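Local coordinates for protein MGS-MChE2 (Uncultured bacterium, PDB 5JD6) that probably hydrolyses ester bonds as a bacterial alpha/beta hydrolase found in lagoon-sediment DNA, with a likely Ser-His-Asp catalytic triad, at residues E8-Y13 against A70-E75; L14-G19 against Y41-G46; P21-H26 against K48-E53; T64-F69 against K177-H182; K186-M191 against K215-D220. All blocks are in the same frame, centred on the assembly; numbering follows the deposited sequence.

Interaction 1: residues E8-Y13 against A70-E75; sequences EGKFTY and ARYLKE
Phe11 lays the edge of its ring over one face of Tyr72 in an offset edge-to-face pair. The ring centroids are 5.2 Å apart and the planes stand at 63°. Phe11 CE1 makes the closest apolar touch, 3.5 Å from Tyr72 CZ. The Tyr72 ring reaches the pair because its CG is anti to the backbone N (chi1 -175°) and the ring runs out from the helix toward the strand. The two side chains come from opposite directions and overlap along their flanks. Glu75 CG meets the rim of the Phe11 ring in its plane, 3.8 Å from CZ. Lys10 sits in the type II' turn of the hairpin that joins strands 4-8 and 11-16, at the border of the alpha/beta hydrolase sheet. Helix 66-80 packs against this hairpin end. Lys10 runs extended to a salt bridge, with NZ 2.9 Å from Glu75 OE1. It comes from the syn side, 29° out of the carboxylate plane. A second bond from NZ to Glu75 OE2 is weak. An alanine in place of Glu75 would probably leave the Lys10 ammonium without its mate and remove the CG contact at the Phe11 edge. Phe76 and Phe79 continue the aromatic packing around Phe11.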
# COMPACT_ATOMS: atom_id res chain seq x y z
N GLU A 8 -10.42 2.80 -17.56
CA GLU A 8 -11.16 4.01 -17.85
C GLU A 8 -10.20 5.18 -17.88
O GLU A 8 -9.59 5.53 -16.87
CB GLU A 8 -12.25 4.22 -16.79
CG GLU A 8 -13.20 3.04 -16.67
CD GLU A 8 -14.05 3.09 -15.42
OE1 GLU A 8 -13.78 3.94 -14.55
OE2 GLU A 8 -14.99 2.27 -15.31
N GLY A 9 -10.04 5.77 -19.06
CA GLY A 9 -9.07 6.83 -19.26
C GLY A 9 -7.66 6.29 -19.11
O GLY A 9 -7.31 5.27 -19.70
N LYS A 10 -6.85 6.97 -18.31
CA LYS A 10 -5.47 6.54 -18.07
C LYS A 10 -5.38 5.59 -16.89
O LYS A 10 -4.31 5.09 -16.57
CB LYS A 10 -4.56 7.75 -17.84
CG LYS A 10 -4.89 8.55 -16.59
CD LYS A 10 -3.86 9.63 -16.34
CE LYS A 10 -4.16 10.40 -15.07
NZ LYS A 10 -3.12 11.43 -14.78
N PHE A 11 -6.52 5.34 -16.24
CA PHE A 11 -6.55 4.50 -15.05
C PHE A 11 -6.86 3.04 -15.38
O PHE A 11 -7.92 2.72 -15.93
CB PHE A 11 -7.58 5.02 -14.05
CG PHE A 11 -7.23 6.36 -13.46
CD1 PHE A 11 -6.11 6.51 -12.66
CD2 PHE A 11 -8.03 7.46 -13.70
CE1 PHE A 11 -5.80 7.73 -12.11
CE2 PHE A 11 -7.72 8.69 -13.16
CZ PHE A 11 -6.60 8.83 -12.36
N THR A 12 -5.93 2.16 -15.02
CA THR A 12 -6.15 0.72 -15.09
C THR A 12 -6.20 0.16 -13.68
O THR A 12 -5.29 0.38 -12.88
CB THR A 12 -5.04 0.01 -15.89
OG1 THR A 12 -4.99 0.54 -17.22
CG2 THR A 12 -5.29 -1.49 -15.96
N TYR A 13 -7.28 -0.55 -13.35
CA TYR A 13 -7.46 -1.05 -11.98
C TYR A 13 -8.39 -2.25 -11.89
O TYR A 13 -9.27 -2.43 -12.73
CB TYR A 13 -7.98 0.08 -11.09
CG TYR A 13 -9.35 0.60 -11.46
CD1 TYR A 13 -9.51 1.49 -12.52
CD2 TYR A 13 -10.48 0.22 -10.76
CE1 TYR A 13 -10.76 1.97 -12.87
CE2 TYR A 13 -11.73 0.69 -11.09
CZ TYR A 13 -11.86 1.57 -12.15
OH TYR A 13 -13.11 2.05 -12.49
N ALA A 70 1.78 9.52 -5.06
CA ALA A 70 0.79 9.91 -4.07
C ALA A 70 -0.29 10.79 -4.69
O ALA A 70 -1.48 10.60 -4.45
CB ALA A 70 1.45 10.62 -2.89
N ARG A 71 0.14 11.76 -5.49
CA ARG A 71 -0.79 12.65 -6.17
C ARG A 71 -1.59 11.90 -7.24
O ARG A 71 -2.74 12.25 -7.53
CB ARG A 71 -0.05 13.84 -6.80
CG ARG A 71 0.37 14.90 -5.80
CD ARG A 71 0.97 16.12 -6.49
NE ARG A 71 2.30 15.85 -7.02
CZ ARG A 71 3.42 16.02 -6.33
NH1 ARG A 71 3.38 16.45 -5.07
NH2 ARG A 71 4.59 15.75 -6.89
N TYR A 72 -0.99 10.87 -7.81
CA TYR A 72 -1.68 10.01 -8.77
C TYR A 72 -2.80 9.26 -8.06
O TYR A 72 -3.90 9.11 -8.61
CB TYR A 72 -0.71 9.03 -9.43
CG TYR A 72 -1.33 8.19 -10.52
CD1 TYR A 72 -1.27 8.59 -11.85
CD2 TYR A 72 -1.96 6.99 -10.23
CE1 TYR A 72 -1.83 7.82 -12.85
CE2 TYR A 72 -2.53 6.21 -11.23
CZ TYR A 72 -2.46 6.63 -12.54
OH TYR A 72 -3.02 5.86 -13.53
N LEU A 73 -2.52 8.79 -6.86
CA LEU A 73 -3.51 8.10 -6.04
C LEU A 73 -4.67 9.04 -5.72
O LEU A 73 -5.84 8.66 -5.81
CB LEU A 73 -2.89 7.58 -4.75
CG LEU A 73 -3.88 7.11 -3.68
CD1 LEU A 73 -4.67 5.90 -4.17
CD2 LEU A 73 -3.18 6.81 -2.37
N LYS A 74 -4.33 10.27 -5.35
CA LYS A 74 -5.32 11.30 -5.07
C LYS A 74 -6.19 11.55 -6.29
O LYS A 74 -7.41 11.68 -6.18
CB LYS A 74 -4.63 12.60 -4.63
CG LYS A 74 -5.59 13.73 -4.29
CD LYS A 74 -6.52 13.35 -3.15
CE LYS A 74 -7.20 14.57 -2.56
NZ LYS A 74 -7.90 15.37 -3.60
N GLU A 75 -5.56 11.62 -7.46
CA GLU A 75 -6.28 11.83 -8.71
C GLU A 75 -7.23 10.66 -8.99
O GLU A 75 -8.31 10.85 -9.55
CB GLU A 75 -5.31 12.01 -9.87
CG GLU A 75 -5.98 12.38 -11.18
CD GLU A 75 -4.99 12.53 -12.32
OE1 GLU A 75 -3.79 12.24 -12.11
OE2 GLU A 75 -5.41 12.94 -13.43

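Interaction 2: residues L14-G19 against Y41-G46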
# COMPACT_ATOMS: atom_id res chain seq x y z
N LEU A 14 -8.19 -3.07 -10.86
CA LEU A 14 -9.11 -4.14 -10.54
C LEU A 14 -10.21 -3.62 -9.62
O LEU A 14 -9.96 -2.80 -8.74
CB LEU A 14 -8.40 -5.32 -9.88
CG LEU A 14 -7.50 -6.22 -10.73
CD1 LEU A 14 -7.12 -7.46 -9.95
CD2 LEU A 14 -8.18 -6.59 -12.04
N GLU A 15 -11.42 -4.12 -9.82
CA GLU A 15 -12.56 -3.69 -9.02
C GLU A 15 -13.44 -4.88 -8.65
O GLU A 15 -13.81 -5.67 -9.51
CB GLU A 15 -13.37 -2.63 -9.77
CG GLU A 15 -14.45 -1.95 -8.95
CD GLU A 15 -15.11 -0.81 -9.70
OE1 GLU A 15 -14.60 -0.42 -10.77
OE2 GLU A 15 -16.14 -0.29 -9.22
N LYS A 16 -13.75 -4.99 -7.37
CA LYS A 16 -14.63 -6.05 -6.88
C LYS A 16 -15.26 -5.62 -5.57
O LYS A 16 -14.57 -5.10 -4.68
CB LYS A 16 -13.86 -7.36 -6.70
CG LYS A 16 -14.75 -8.57 -6.45
CD LYS A 16 -13.91 -9.79 -6.09
CE LYS A 16 -14.72 -11.08 -6.19
NZ LYS A 16 -15.80 -11.14 -5.17
N GLY A 17 -16.56 -5.83 -5.44
CA GLY A 17 -17.28 -5.43 -4.24
C GLY A 17 -18.11 -4.20 -4.49
O GLY A 17 -18.07 -3.62 -5.58
N GLU A 18 -18.88 -3.78 -3.48
CA GLU A 18 -19.85 -2.71 -3.66
C GLU A 18 -19.82 -1.66 -2.55
O GLU A 18 -20.02 -0.48 -2.80
CB GLU A 18 -21.26 -3.29 -3.79
CG GLU A 18 -21.34 -4.54 -4.66
CD GLU A 18 -22.68 -5.22 -4.60
OE1 GLU A 18 -23.38 -5.08 -3.57
OE2 GLU A 18 -23.04 -5.92 -5.57
N GLY A 19 -19.57 -2.11 -1.32
CA GLY A 19 -19.68 -1.23 -0.16
C GLY A 19 -18.55 -0.23 0.01
O GLY A 19 -18.17 0.47 -0.93
N TYR A 41 -11.99 -12.04 0.04
CA TYR A 41 -12.60 -11.97 1.37
C TYR A 41 -13.52 -10.76 1.54
O TYR A 41 -14.72 -10.90 1.75
CB TYR A 41 -11.51 -11.95 2.44
CG TYR A 41 -12.02 -11.96 3.86
CD1 TYR A 41 -12.40 -13.15 4.47
CD2 TYR A 41 -12.10 -10.78 4.59
CE1 TYR A 41 -12.86 -13.16 5.78
CE2 TYR A 41 -12.56 -10.79 5.90
CZ TYR A 41 -12.93 -11.98 6.48
OH TYR A 41 -13.39 -11.98 7.78
N PHE A 42 -12.95 -9.57 1.44
CA PHE A 42 -13.64 -8.33 1.82
C PHE A 42 -14.81 -7.87 0.92
O PHE A 42 -15.74 -7.24 1.43
CB PHE A 42 -12.62 -7.20 1.93
CG PHE A 42 -11.73 -7.33 3.13
CD1 PHE A 42 -12.09 -6.74 4.33
CD2 PHE A 42 -10.56 -8.06 3.07
CE1 PHE A 42 -11.28 -6.86 5.45
CE2 PHE A 42 -9.74 -8.19 4.18
CZ PHE A 42 -10.10 -7.59 5.37
N PRO A 43 -14.78 -8.15 -0.39
CA PRO A 43 -15.97 -7.73 -1.14
C PRO A 43 -17.24 -8.48 -0.74
O PRO A 43 -18.34 -7.97 -0.97
CB PRO A 43 -15.60 -8.04 -2.60
CG PRO A 43 -14.52 -9.03 -2.51
CD PRO A 43 -13.74 -8.66 -1.30
N GLU A 44 -17.09 -9.66 -0.16
CA GLU A 44 -18.24 -10.43 0.31
C GLU A 44 -18.57 -10.07 1.75
O GLU A 44 -19.48 -10.64 2.35
CB GLU A 44 -17.96 -11.93 0.17
CG GLU A 44 -17.52 -12.36 -1.22
CD GLU A 44 -18.61 -12.22 -2.26
OE1 GLU A 44 -19.80 -12.10 -1.88
OE2 GLU A 44 -18.29 -12.23 -3.47
N LYS A 45 -17.83 -9.12 2.30
CA LYS A 45 -18.06 -8.66 3.66
C LYS A 45 -18.57 -7.22 3.67
O LYS A 45 -18.62 -6.58 4.72
CB LYS A 45 -16.79 -8.77 4.50
CG LYS A 45 -16.37 -10.21 4.80
CD LYS A 45 -17.35 -10.87 5.76
CE LYS A 45 -16.97 -12.31 6.04
NZ LYS A 45 -17.14 -13.18 4.84
N GLY A 46 -18.95 -6.72 2.50
CA GLY A 46 -19.51 -5.39 2.37
C GLY A 46 -18.49 -4.31 2.06
O GLY A 46 -18.68 -3.15 2.42
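Pro43 meets Lys16 and Gly17 with its ring. Pro43 CB lies 3.5 Å from Gly17 CA. The backbone angles of Gly17 by themselves call for glycine. Pro43 CG lies against the aliphatic part of Lys16, 3.7 Å from Lys16 CD. Glu44 follows, with its chain bent at chi2 (-68°), which turns the carboxylate back toward the strand. Its OE2 forms a salt bridge to Lys16 NZ at 3.2 Å. Lys16 reaches it with a long chain that bends only at its last torsion, chi4 -66°, and NZ also lies 3.6 Å from Pro43 CG. A methionine in place of Lys16 would probably leave the Glu44 carboxylate without this positive partner. Gly46 closes the segment. Its carbonyl O receives a CA-H...O contact from Gly19 CA at 3.4 Å, with 150° at the hydrogen. The contact lies at the surface. It joins the end of strand 11-16 to the loop between helix 36-41 and strand 47-52, the return leg of a beta-alpha-beta crossover in the alpha/beta hydrolase fold.

Interaction 3: residues P21-H26 against K48-E53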
# COMPACT_ATOMS: atom_id res chain seq x y z
N PRO A 21 -15.18 1.55 0.07
CA PRO A 21 -14.03 1.39 -0.83
C PRO A 21 -12.70 1.17 -0.11
O PRO A 21 -12.33 1.95 0.77
CB PRO A 21 -14.01 2.71 -1.61
CG PRO A 21 -14.63 3.69 -0.68
CD PRO A 21 -15.69 2.94 0.07
N ILE A 22 -12.01 0.10 -0.49
CA ILE A 22 -10.64 -0.14 -0.03
C ILE A 22 -9.69 -0.03 -1.21
O ILE A 22 -9.73 -0.84 -2.14
CB ILE A 22 -10.49 -1.53 0.62
CG1 ILE A 22 -11.38 -1.65 1.86
CG2 ILE A 22 -9.03 -1.79 0.98
CD1 ILE A 22 -11.28 -2.99 2.54
N VAL A 23 -8.83 0.99 -1.19
CA VAL A 23 -7.87 1.19 -2.26
C VAL A 23 -6.52 0.57 -1.89
O VAL A 23 -5.93 0.92 -0.86
CB VAL A 23 -7.68 2.68 -2.60
CG1 VAL A 23 -6.66 2.85 -3.71
CG2 VAL A 23 -9.02 3.29 -3.00
N ILE A 24 -6.05 -0.34 -2.73
CA ILE A 24 -4.84 -1.11 -2.45
C ILE A 24 -3.65 -0.64 -3.27
O ILE A 24 -3.72 -0.54 -4.49
CB ILE A 24 -5.08 -2.61 -2.72
CG1 ILE A 24 -6.01 -3.20 -1.66
CG2 ILE A 24 -3.76 -3.36 -2.75
CD1 ILE A 24 -6.28 -4.67 -1.86
N LEU A 25 -2.54 -0.35 -2.59
CA LEU A 25 -1.31 0.05 -3.26
C LEU A 25 -0.23 -1.01 -3.10
O LEU A 25 0.32 -1.19 -2.01
CB LEU A 25 -0.81 1.39 -2.72
CG LEU A 25 -1.71 2.60 -2.97
CD1 LEU A 25 -1.09 3.84 -2.35
CD2 LEU A 25 -1.95 2.79 -4.46
N HIS A 26 0.08 -1.71 -4.19
CA HIS A 26 1.13 -2.72 -4.18
C HIS A 26 2.48 -2.07 -4.46
O HIS A 26 2.55 -0.92 -4.87
CB HIS A 26 0.83 -3.82 -5.20
CG HIS A 26 0.96 -3.37 -6.62
ND1 HIS A 26 1.90 -3.89 -7.48
CD2 HIS A 26 0.27 -2.45 -7.33
CE1 HIS A 26 1.79 -3.31 -8.66
NE2 HIS A 26 0.80 -2.44 -8.60
N LYS A 48 -15.63 -2.52 -0.93
CA LYS A 48 -15.27 -2.35 -2.33
C LYS A 48 -13.75 -2.34 -2.46
O LYS A 48 -13.08 -1.42 -1.98
CB LYS A 48 -15.87 -1.05 -2.87
CG LYS A 48 -15.94 -0.97 -4.38
CD LYS A 48 -16.65 0.32 -4.79
CE LYS A 48 -16.92 0.36 -6.28
NZ LYS A 48 -17.53 1.65 -6.69
N VAL A 49 -13.20 -3.35 -3.11
CA VAL A 49 -11.75 -3.46 -3.26
C VAL A 49 -11.29 -2.93 -4.61
O VAL A 49 -11.73 -3.40 -5.66
CB VAL A 49 -11.28 -4.91 -3.09
CG1 VAL A 49 -9.76 -4.99 -3.21
CG2 VAL A 49 -11.74 -5.47 -1.75
N LEU A 50 -10.41 -1.93 -4.57
CA LEU A 50 -9.88 -1.32 -5.78
C LEU A 50 -8.36 -1.39 -5.80
O LEU A 50 -7.70 -0.95 -4.86
CB LEU A 50 -10.34 0.14 -5.89
CG LEU A 50 -11.84 0.39 -5.95
CD1 LEU A 50 -12.24 1.53 -5.03
CD2 LEU A 50 -12.28 0.67 -7.37
N ILE A 51 -7.80 -1.96 -6.86
CA ILE A 51 -6.35 -2.06 -6.98
C ILE A 51 -5.86 -1.35 -8.24
O ILE A 51 -5.80 -1.95 -9.31
CB ILE A 51 -5.89 -3.52 -7.01
CG1 ILE A 51 -6.60 -4.33 -5.92
CG2 ILE A 51 -4.38 -3.60 -6.83
CD1 ILE A 51 -6.13 -5.76 -5.82
N PRO A 52 -5.52 -0.06 -8.11
CA PRO A 52 -5.04 0.75 -9.23
C PRO A 52 -3.58 0.46 -9.57
O PRO A 52 -2.78 0.20 -8.68
CB PRO A 52 -5.20 2.18 -8.73
CG PRO A 52 -5.02 2.06 -7.25
CD PRO A 52 -5.63 0.73 -6.87
N GLU A 53 -3.25 0.50 -10.86
CA GLU A 53 -1.87 0.33 -11.28
C GLU A 53 -1.18 1.68 -11.39
O GLU A 53 -1.47 2.47 -12.29
CB GLU A 53 -1.79 -0.43 -12.60
CG GLU A 53 -2.40 -1.81 -12.50
CD GLU A 53 -1.86 -2.58 -11.31
OE1 GLU A 53 -0.62 -2.71 -11.20
OE2 GLU A 53 -2.67 -3.01 -10.48
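Ile24 packs between Val49 and Ile51 on one face of the sheet. Its CD1 lies 3.7 Å from Val49 CG1, and its CB lies 3.9 Å from Ile51 CG1. The Ile51 side chain lies alongside that of Ile24. CG1 of Ile24 is anti to the carbonyl carbon (chi1 -71°), which carries CD1 back along the strand to Val49. Helix 36-41 covers this face through Val38 and Ile39. On the other face, Leu50 CD1 reaches Pro21 CB at 4.0 Å and also touches Val23. Val23 CG1 meets the Pro52 ring at CD, 3.9 Å away. Helix 66-80 covers this side with Leu73 and Phe76. The two strands are parallel neighbours, joined by the crossover through helix 36-41, a beta-alpha-beta unit of the alpha/beta hydrolase fold. Their segment axes differ by 22°. Leu50 carries two of the backbone bonds. Its N donates to Ile22 O at 2.7 Å, and its O accepts from Ile24 N at 2.8 Å. Pro52 has no N-H to continue the pattern, and its CD lies 3.3 Å from Ile24 O. At the polar edge, His26 NE2 makes a weak hydrogen bond to Glu53 OE1 at 3.0 Å. The imidazole and carboxylate planes are 38° apart.

Interaction 4: residues T64-F69 against K177-H182; sequences TSVGTF and KSAIRH
The start of helix 66-80 comes up against the last turn of helix 169-181. The backbones are nearest at Ser65 and Ser178, whose CA atoms are 5.3 Å apart, and at Val66 and Ala179. Ser65 is the N-cap of its helix. His182 is the first residue to leave helical angles at the end of the other. The backbone N of Val66, in the first turn, donates to Ser178 OG at 2.9 Å, and the bond is nearly straight at 165°. Ser178 OG is anti to its own backbone N (chi1 171°), which points the hydroxyl at the Val66 N-H. A side chain from a helix far along the chain thus takes up one of the N-H groups at a helix start. The same oxygen lies 3.2 Å from Ser65 CB. In the alpha/beta hydrolase fold, helix 66-80 flanks the central sheet. Helix 169-181 lies between strands 108-113 and 195-200 in the chain, where many alpha/beta hydrolases carry a lid, and probably belongs to such a region. Val66 supplies the apolar part. Its CG2 branch, anti to the carbonyl carbon, touches Ala179 CA at 3.6 Å and Ala179 CB at 3.9 Å. The His182 ring approaches more loosely, with ND1 4.4 Å from Val66 CB. Helix 92-103 packs behind, with Ile96 and Leu99 on Val66 and His95 on Ala179. His95 NE2 also bonds to His182 O.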
# COMPACT_ATOMS: atom_id res chain seq x y z
N THR A 64 9.35 11.05 -11.76
CA THR A 64 9.22 9.80 -11.04
C THR A 64 9.64 9.96 -9.58
O THR A 64 10.82 9.84 -9.25
CB THR A 64 10.07 8.69 -11.70
OG1 THR A 64 9.78 8.65 -13.10
CG2 THR A 64 9.76 7.35 -11.08
N SER A 65 8.67 10.23 -8.72
CA SER A 65 8.92 10.38 -7.30
C SER A 65 7.75 9.83 -6.49
O SER A 65 6.66 9.61 -7.03
CB SER A 65 9.16 11.85 -6.95
OG SER A 65 8.05 12.65 -7.32
N VAL A 66 7.99 9.60 -5.21
CA VAL A 66 6.95 9.10 -4.31
C VAL A 66 5.82 10.11 -4.21
O VAL A 66 4.64 9.74 -4.10
CB VAL A 66 7.54 8.80 -2.91
CG1 VAL A 66 6.45 8.36 -1.95
CG2 VAL A 66 8.60 7.73 -3.02
N GLY A 67 6.16 11.39 -4.27
CA GLY A 67 5.18 12.46 -4.25
C GLY A 67 4.25 12.42 -5.45
O GLY A 67 3.06 12.70 -5.33
N THR A 68 4.80 12.07 -6.61
CA THR A 68 4.02 11.96 -7.84
C THR A 68 3.02 10.81 -7.76
O THR A 68 1.86 10.96 -8.14
CB THR A 68 4.93 11.75 -9.06
OG1 THR A 68 5.70 12.93 -9.30
CG2 THR A 68 4.10 11.45 -10.30
N PHE A 69 3.47 9.67 -7.24
CA PHE A 69 2.61 8.50 -7.10
C PHE A 69 1.47 8.79 -6.12
O PHE A 69 0.34 8.35 -6.33
CB PHE A 69 3.42 7.30 -6.64
CG PHE A 69 4.57 6.95 -7.55
CD1 PHE A 69 4.46 7.12 -8.92
CD2 PHE A 69 5.76 6.47 -7.03
CE1 PHE A 69 5.51 6.81 -9.76
CE2 PHE A 69 6.82 6.16 -7.86
CZ PHE A 69 6.70 6.33 -9.23
N LYS A 177 15.80 6.94 -4.50
CA LYS A 177 16.33 8.23 -4.08
C LYS A 177 15.22 9.11 -3.52
O LYS A 177 15.36 9.70 -2.45
CB LYS A 177 17.02 8.94 -5.25
CG LYS A 177 17.45 10.37 -4.95
CD LYS A 177 17.92 11.07 -6.22
CE LYS A 177 18.24 12.53 -5.96
NZ LYS A 177 18.70 13.22 -7.20
N SER A 178 14.10 9.17 -4.24
CA SER A 178 12.94 9.94 -3.81
C SER A 178 12.34 9.39 -2.52
O SER A 178 11.91 10.15 -1.65
CB SER A 178 11.88 9.95 -4.91
OG SER A 178 10.66 10.51 -4.44
N ALA A 179 12.32 8.07 -2.40
CA ALA A 179 11.74 7.41 -1.24
C ALA A 179 12.49 7.72 0.05
O ALA A 179 11.90 8.16 1.03
CB ALA A 179 11.68 5.90 -1.46
N ILE A 180 13.80 7.49 0.04
CA ILE A 180 14.63 7.67 1.22
C ILE A 180 14.76 9.15 1.59
O ILE A 180 14.80 9.51 2.77
CB ILE A 180 16.04 7.07 1.03
CG1 ILE A 180 15.92 5.63 0.52
CG2 ILE A 180 16.83 7.11 2.33
CD1 ILE A 180 17.24 4.90 0.46
N ARG A 181 14.81 10.01 0.58
CA ARG A 181 14.84 11.45 0.79
C ARG A 181 13.57 11.90 1.51
O ARG A 181 13.59 12.83 2.32
CB ARG A 181 14.98 12.19 -0.54
CG ARG A 181 14.85 13.70 -0.46
CD ARG A 181 14.81 14.31 -1.85
NE ARG A 181 14.38 15.71 -1.83
CZ ARG A 181 14.09 16.42 -2.92
NH1 ARG A 181 14.19 15.86 -4.12
NH2 ARG A 181 13.71 17.68 -2.81
N HIS A 182 12.50 11.20 1.22
CA HIS A 182 11.17 11.42 1.76
C HIS A 182 10.89 10.57 2.99
O HIS A 182 9.94 9.82 3.01
CB HIS A 182 10.20 11.07 0.66
CG HIS A 182 9.34 12.19 0.22
ND1 HIS A 182 9.12 12.47 -1.10
CD2 HIS A 182 8.61 13.08 0.92
CE1 HIS A 182 8.30 13.50 -1.20
NE2 HIS A 182 7.97 13.88 0.02

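Interaction 5: residues K186-M191 against K215-D220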
# COMPACT_ATOMS: atom_id res chain seq x y z
N LYS A 186 9.60 12.01 10.65
CA LYS A 186 9.29 13.34 11.16
C LYS A 186 7.81 13.70 11.01
O LYS A 186 7.29 14.51 11.78
CB LYS A 186 10.15 14.38 10.44
CG LYS A 186 10.42 14.04 8.98
CD LYS A 186 10.59 15.29 8.14
CE LYS A 186 9.30 16.09 8.08
NZ LYS A 186 9.38 17.21 7.10
N ASP A 187 7.15 13.11 10.03
CA ASP A 187 5.76 13.46 9.73
C ASP A 187 4.77 12.61 10.52
O ASP A 187 3.64 13.04 10.77
CB ASP A 187 5.49 13.30 8.23
CG ASP A 187 6.43 14.12 7.37
OD1 ASP A 187 6.17 15.33 7.21
OD2 ASP A 187 7.41 13.56 6.86
N LEU A 188 5.20 11.42 10.92
CA LEU A 188 4.35 10.49 11.66
C LEU A 188 3.74 10.97 12.99
O LEU A 188 2.57 10.70 13.24
CB LEU A 188 5.13 9.19 11.92
CG LEU A 188 5.51 8.35 10.71
CD1 LEU A 188 6.24 7.09 11.15
CD2 LEU A 188 4.29 8.01 9.87
N PRO A 189 4.53 11.67 13.86
CA PRO A 189 4.06 12.01 15.21
C PRO A 189 2.62 12.52 15.34
O PRO A 189 2.02 12.32 16.39
CB PRO A 189 5.04 13.10 15.66
CG PRO A 189 5.94 13.37 14.49
CD PRO A 189 5.91 12.12 13.68
N LYS A 190 2.07 13.16 14.31
CA LYS A 190 0.65 13.46 14.34
C LYS A 190 0.02 13.40 12.94
O LYS A 190 -0.46 14.40 12.41
CB LYS A 190 0.40 14.83 15.00
CG LYS A 190 -1.08 15.17 15.21
CD LYS A 190 -1.26 16.43 16.04
CE LYS A 190 -2.72 16.83 16.12
NZ LYS A 190 -3.18 17.34 14.80
N MET A 191 0.07 12.21 12.35
CA MET A 191 -0.82 11.87 11.26
C MET A 191 -2.01 11.18 11.92
O MET A 191 -2.01 9.96 12.13
CB MET A 191 -0.13 10.98 10.22
CG MET A 191 0.89 11.72 9.37
SD MET A 191 2.06 10.63 8.52
CE MET A 191 0.94 9.45 7.76
N LYS A 215 4.47 2.20 15.17
CA LYS A 215 3.58 2.21 16.32
C LYS A 215 3.94 3.31 17.31
O LYS A 215 3.07 3.96 17.88
CB LYS A 215 3.60 0.84 17.01
CG LYS A 215 2.90 0.80 18.36
CD LYS A 215 1.42 1.13 18.24
CE LYS A 215 0.77 1.18 19.61
NZ LYS A 215 -0.65 1.62 19.54
N ARG A 216 5.25 3.53 17.49
CA ARG A 216 5.73 4.56 18.40
C ARG A 216 5.30 5.96 17.98
O ARG A 216 4.67 6.69 18.75
CB ARG A 216 7.26 4.52 18.50
CG ARG A 216 7.83 3.43 19.38
CD ARG A 216 9.29 3.68 19.73
NE ARG A 216 10.14 3.81 18.55
CZ ARG A 216 10.68 4.95 18.14
NH1 ARG A 216 10.47 6.08 18.81
NH2 ARG A 216 11.45 4.98 17.05
N LEU A 217 5.64 6.32 16.74
CA LEU A 217 5.46 7.68 16.27
C LEU A 217 4.01 8.04 15.97
O LEU A 217 3.53 9.10 16.36
CB LEU A 217 6.33 7.90 15.02
CG LEU A 217 7.81 7.59 15.23
CD1 LEU A 217 8.58 7.69 13.92
CD2 LEU A 217 8.41 8.52 16.27
N LEU A 218 3.30 7.14 15.29
CA LEU A 218 1.89 7.38 14.96
C LEU A 218 1.04 7.51 16.22
O LEU A 218 1.08 6.65 17.09
CB LEU A 218 1.35 6.26 14.07
CG LEU A 218 1.76 6.29 12.60
CD1 LEU A 218 1.27 5.04 11.88
CD2 LEU A 218 1.21 7.54 11.92
N PRO A 219 0.26 8.60 16.30
CA PRO A 219 -0.58 8.88 17.47
C PRO A 219 -1.71 7.86 17.65
O PRO A 219 -1.95 7.41 18.77
CB PRO A 219 -1.15 10.27 17.18
CG PRO A 219 -1.09 10.40 15.70
CD PRO A 219 0.14 9.65 15.27
N ASP A 220 -2.39 7.51 16.57
CA ASP A 220 -3.51 6.58 16.63
C ASP A 220 -3.27 5.37 15.73
O ASP A 220 -3.72 5.34 14.59
CB ASP A 220 -4.81 7.29 16.24
CG ASP A 220 -6.03 6.40 16.43
OD1 ASP A 220 -5.96 5.43 17.21
OD2 ASP A 220 -7.07 6.68 15.79
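Leu188 touches both leucines at the end of helix 208-217. Its CB lies 3.6 Å from Leu217 CB. Of its two methyls, CD1 meets Leu217 CD1 at 3.7 Å, and CD2 meets Leu218 CD2 at the same distance. The Leu188 branch thus forks over the pair, one methyl to each partner. CG of Leu188 is anti to the carbonyl carbon (chi1 -66°), which directs the fork across to the helix end. The Leu218 CD2 methyl also lies 4.1 Å from Met191 CB. Pro219 fills in beside the backbone of the loop. Its CD is 3.3 Å from Leu188 O, and its CG is 3.7 Å from Met191 O. Pro189 CA makes a CA-H...O contact with Leu217 O at 3.2 Å, with 160° at the hydrogen. This is plain packing between two connections of the alpha/beta hydrolase fold. Loop 186-191 leads into strand 195-200, and the end of helix 208-217 leads into strand 221-226, an outermost strand of the sheet. The loop is held in a turn by the backbone bond from Met191 N to Leu188 O. Helix 92-103 backs it, with Leu98 against Leu188 and Met191 and Thr101 against Met191. On the other segment, Asp220 forms a salt bridge to Arg252 and a backbone bond to Thr195. Lys215 NZ hydrogen-bonds to Ala221 O, at the start of strand 221-226.

In the fold
Interactions 1, 2 and 3 all involve the same sheet. Strand 11-16 carries interactions 1 and 2 and runs antiparallel beside strand 47-52 of interaction 3. Thr12 O lies 2.9 Å from Glu53 N, and Lys16 O lies 2.7 Å from Val49 N, both probable hydrogen bonds. Helix 66-80 links interaction 1 to interaction 4, whose centres are 17 Å apart. Interaction 5 is remote, with its centre about 24 Å from that of interaction 3. Interaction 3 lies near the probable active site. Leu25 touches the likely nucleophile elbow around Ser91, and His26 lies near the putative triad of Ser91, Asp203 and His231 without touching it.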